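Local coordinates for protein A-type ATP synthase subunit F (Archaeoglobus fulgidus, PDB 2I4R) that probably serves as a subunit of the membrane-bound A-type ATP synthase, which makes ATP from ADP at the expense of a proton gradient, at residues 53-61 / 79-87. Residues are numbered along the deposited sequence; the frame is centred on the assembly and turned at random.
Sequences DVGVVIMKQ and VEPTFVSVG
With chi1 at 35°, Val57 sets CG1 between its backbone N and carbonyl carbon, aimed at the ring of Phe83. The outcome is a CH-pi contact: Val57 CG1 sits 3.4 Å from the centroid of the Phe83 ring, over one face. Selenomethionine Met59, its chain bent at chi3, brings CE to the ring edge near CD2 and CE2 of Phe83. Leu49 of helix 38-50 also touches this ring. At the N-terminal end of the pair Pro81, preceded by a cis peptide, has its CB 3.6 Å from Val54 CG1. Val57, Met59 and Phe83 lie on one face of the parallel strands 54-60 and 82-86, joined through helix 69-77 in a beta-alpha-beta unit of the parallel sheet, in which strand 54-60 lies between strands 11-16 and 82-86. Six backbone hydrogen bonds alternate along the pair, among them Val84 N to Val57 O at 2.9 Å and Met59 N to Val84 O, the latter nearly in line with the carbonyl. On the other face, Ile58 CD1 lies alongside Val84 CB, while Ile58 CG2 meets Val86 CG2 and Phe20 of helix 18-26 touches both Ile58 and Val86. At the C-terminal end Gln61 N donates a hydrogen bond to Val86 O (3.0 Å) from above the carbonyl plane. Its side chain extends over Ser85 and Gly87; an alanine here would probably leave both less covered beside the antiparallel ladder that Val84, Ser85 and Val86 form with a strand of the second subunit, another copy of this protein.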
# COMPACT_ATOMS: atom_id res chain seq x y z
N ASP B 53 7.14 -13.29 12.34
CA ASP B 53 5.71 -13.13 12.63
C ASP B 53 5.03 -12.00 11.87
O ASP B 53 3.87 -11.69 12.14
CB ASP B 53 5.52 -12.88 14.12
CG ASP B 53 6.46 -11.80 14.65
OD1 ASP B 53 7.07 -11.08 13.83
OD2 ASP B 53 6.59 -11.67 15.89
N VAL B 54 5.74 -11.37 10.94
CA VAL B 54 5.15 -10.27 10.19
C VAL B 54 4.62 -10.77 8.87
O VAL B 54 5.31 -11.51 8.17
CB VAL B 54 6.16 -9.18 9.90
CG1 VAL B 54 5.49 -8.08 9.10
CG2 VAL B 54 6.70 -8.63 11.19
N GLY B 55 3.40 -10.37 8.53
CA GLY B 55 2.80 -10.79 7.28
C GLY B 55 2.66 -9.64 6.31
O GLY B 55 2.72 -9.83 5.10
N VAL B 56 2.49 -8.43 6.84
CA VAL B 56 2.34 -7.26 6.01
C VAL B 56 2.96 -6.06 6.72
O VAL B 56 2.96 -6.00 7.95
CB VAL B 56 0.83 -6.93 5.75
CG1 VAL B 56 0.69 -5.75 4.81
CG2 VAL B 56 0.11 -8.15 5.18
N VAL B 57 3.50 -5.12 5.95
CA VAL B 57 4.07 -3.91 6.53
C VAL B 57 3.72 -2.71 5.66
O VAL B 57 4.02 -2.68 4.48
CB VAL B 57 5.61 -4.04 6.73
CG1 VAL B 57 6.21 -4.84 5.61
CG2 VAL B 57 6.27 -2.65 6.81
N ILE B 58 3.06 -1.73 6.28
CA ILE B 58 2.66 -0.49 5.61
C ILE B 58 3.83 0.49 5.64
O ILE B 58 4.51 0.62 6.65
CB ILE B 58 1.49 0.21 6.35
CG1 ILE B 58 0.37 -0.78 6.66
CG2 ILE B 58 0.98 1.36 5.50
CD1 ILE B 58 -0.40 -1.23 5.46
N MSE B 59 4.04 1.21 4.54
CA MSE B 59 5.12 2.18 4.49
C MSE B 59 4.91 3.28 3.48
O MSE B 59 4.12 3.14 2.55
CB MSE B 59 6.43 1.50 4.13
CG MSE B 59 7.26 0.97 5.27
SE MSE B 59 9.10 0.97 4.68
CE MSE B 59 8.93 -0.19 3.13
N LYS B 60 5.63 4.38 3.67
CA LYS B 60 5.56 5.49 2.75
C LYS B 60 6.26 5.01 1.48
O LYS B 60 7.30 4.36 1.55
CB LYS B 60 6.28 6.70 3.33
CG LYS B 60 5.55 7.33 4.51
CD LYS B 60 4.82 8.62 4.09
CE LYS B 60 5.56 9.86 4.58
NZ LYS B 60 5.67 9.89 6.08
N GLN B 61 5.69 5.33 0.33
CA GLN B 61 6.27 4.91 -0.94
C GLN B 61 7.63 5.56 -1.11
O GLN B 61 8.45 5.12 -1.91
CB GLN B 61 5.33 5.32 -2.07
CG GLN B 61 5.46 4.48 -3.33
CD GLN B 61 4.24 4.63 -4.23
OE1 GLN B 61 3.92 5.73 -4.71
NE2 GLN B 61 3.54 3.52 -4.47
N VAL B 79 8.35 -12.60 -0.41
CA VAL B 79 7.60 -13.84 -0.24
C VAL B 79 6.64 -13.51 0.90
O VAL B 79 5.42 -13.66 0.80
CB VAL B 79 8.53 -14.98 0.15
N GLU B 80 7.23 -13.01 1.99
CA GLU B 80 6.52 -12.61 3.19
C GLU B 80 7.57 -11.83 3.98
O GLU B 80 8.72 -12.25 4.06
CB GLU B 80 6.05 -13.84 3.98
N PRO B 81 7.19 -10.68 4.55
CA PRO B 81 5.87 -10.05 4.51
C PRO B 81 5.59 -9.33 3.20
O PRO B 81 6.50 -8.96 2.47
CB PRO B 81 5.94 -9.07 5.67
CG PRO B 81 7.35 -8.58 5.54
CD PRO B 81 8.13 -9.87 5.35
N THR B 82 4.32 -9.13 2.91
CA THR B 82 3.91 -8.42 1.72
C THR B 82 4.00 -6.94 2.06
O THR B 82 3.35 -6.48 3.00
CB THR B 82 2.44 -8.75 1.36
OG1 THR B 82 2.34 -10.14 1.02
CG2 THR B 82 1.97 -7.91 0.19
N PHE B 83 4.83 -6.20 1.34
CA PHE B 83 4.95 -4.78 1.59
C PHE B 83 3.81 -4.02 0.93
O PHE B 83 3.39 -4.35 -0.18
CB PHE B 83 6.29 -4.25 1.11
CG PHE B 83 7.41 -4.51 2.07
CD1 PHE B 83 7.90 -5.81 2.24
CD2 PHE B 83 7.92 -3.49 2.86
CE1 PHE B 83 8.88 -6.08 3.20
CE2 PHE B 83 8.90 -3.75 3.83
CZ PHE B 83 9.37 -5.05 4.00
N VAL B 84 3.30 -3.02 1.64
CA VAL B 84 2.21 -2.18 1.15
C VAL B 84 2.76 -0.76 1.22
O VAL B 84 3.12 -0.28 2.29
CB VAL B 84 0.96 -2.34 2.06
CG1 VAL B 84 -0.19 -1.50 1.57
CG2 VAL B 84 0.55 -3.79 2.10
N SER B 85 2.84 -0.08 0.08
CA SER B 85 3.40 1.27 0.09
C SER B 85 2.42 2.39 -0.18
O SER B 85 1.82 2.48 -1.25
CB SER B 85 4.55 1.37 -0.92
OG SER B 85 4.05 1.33 -2.23
N VAL B 86 2.29 3.26 0.81
CA VAL B 86 1.40 4.40 0.75
C VAL B 86 1.94 5.43 -0.24
O VAL B 86 2.86 6.18 0.06
CB VAL B 86 1.24 5.06 2.15
CG1 VAL B 86 0.31 6.25 2.06
CG2 VAL B 86 0.69 4.04 3.13
N GLY B 87 1.34 5.43 -1.43
CA GLY B 87 1.73 6.34 -2.50
C GLY B 87 2.12 7.74 -2.09
O GLY B 87 3.05 8.30 -2.74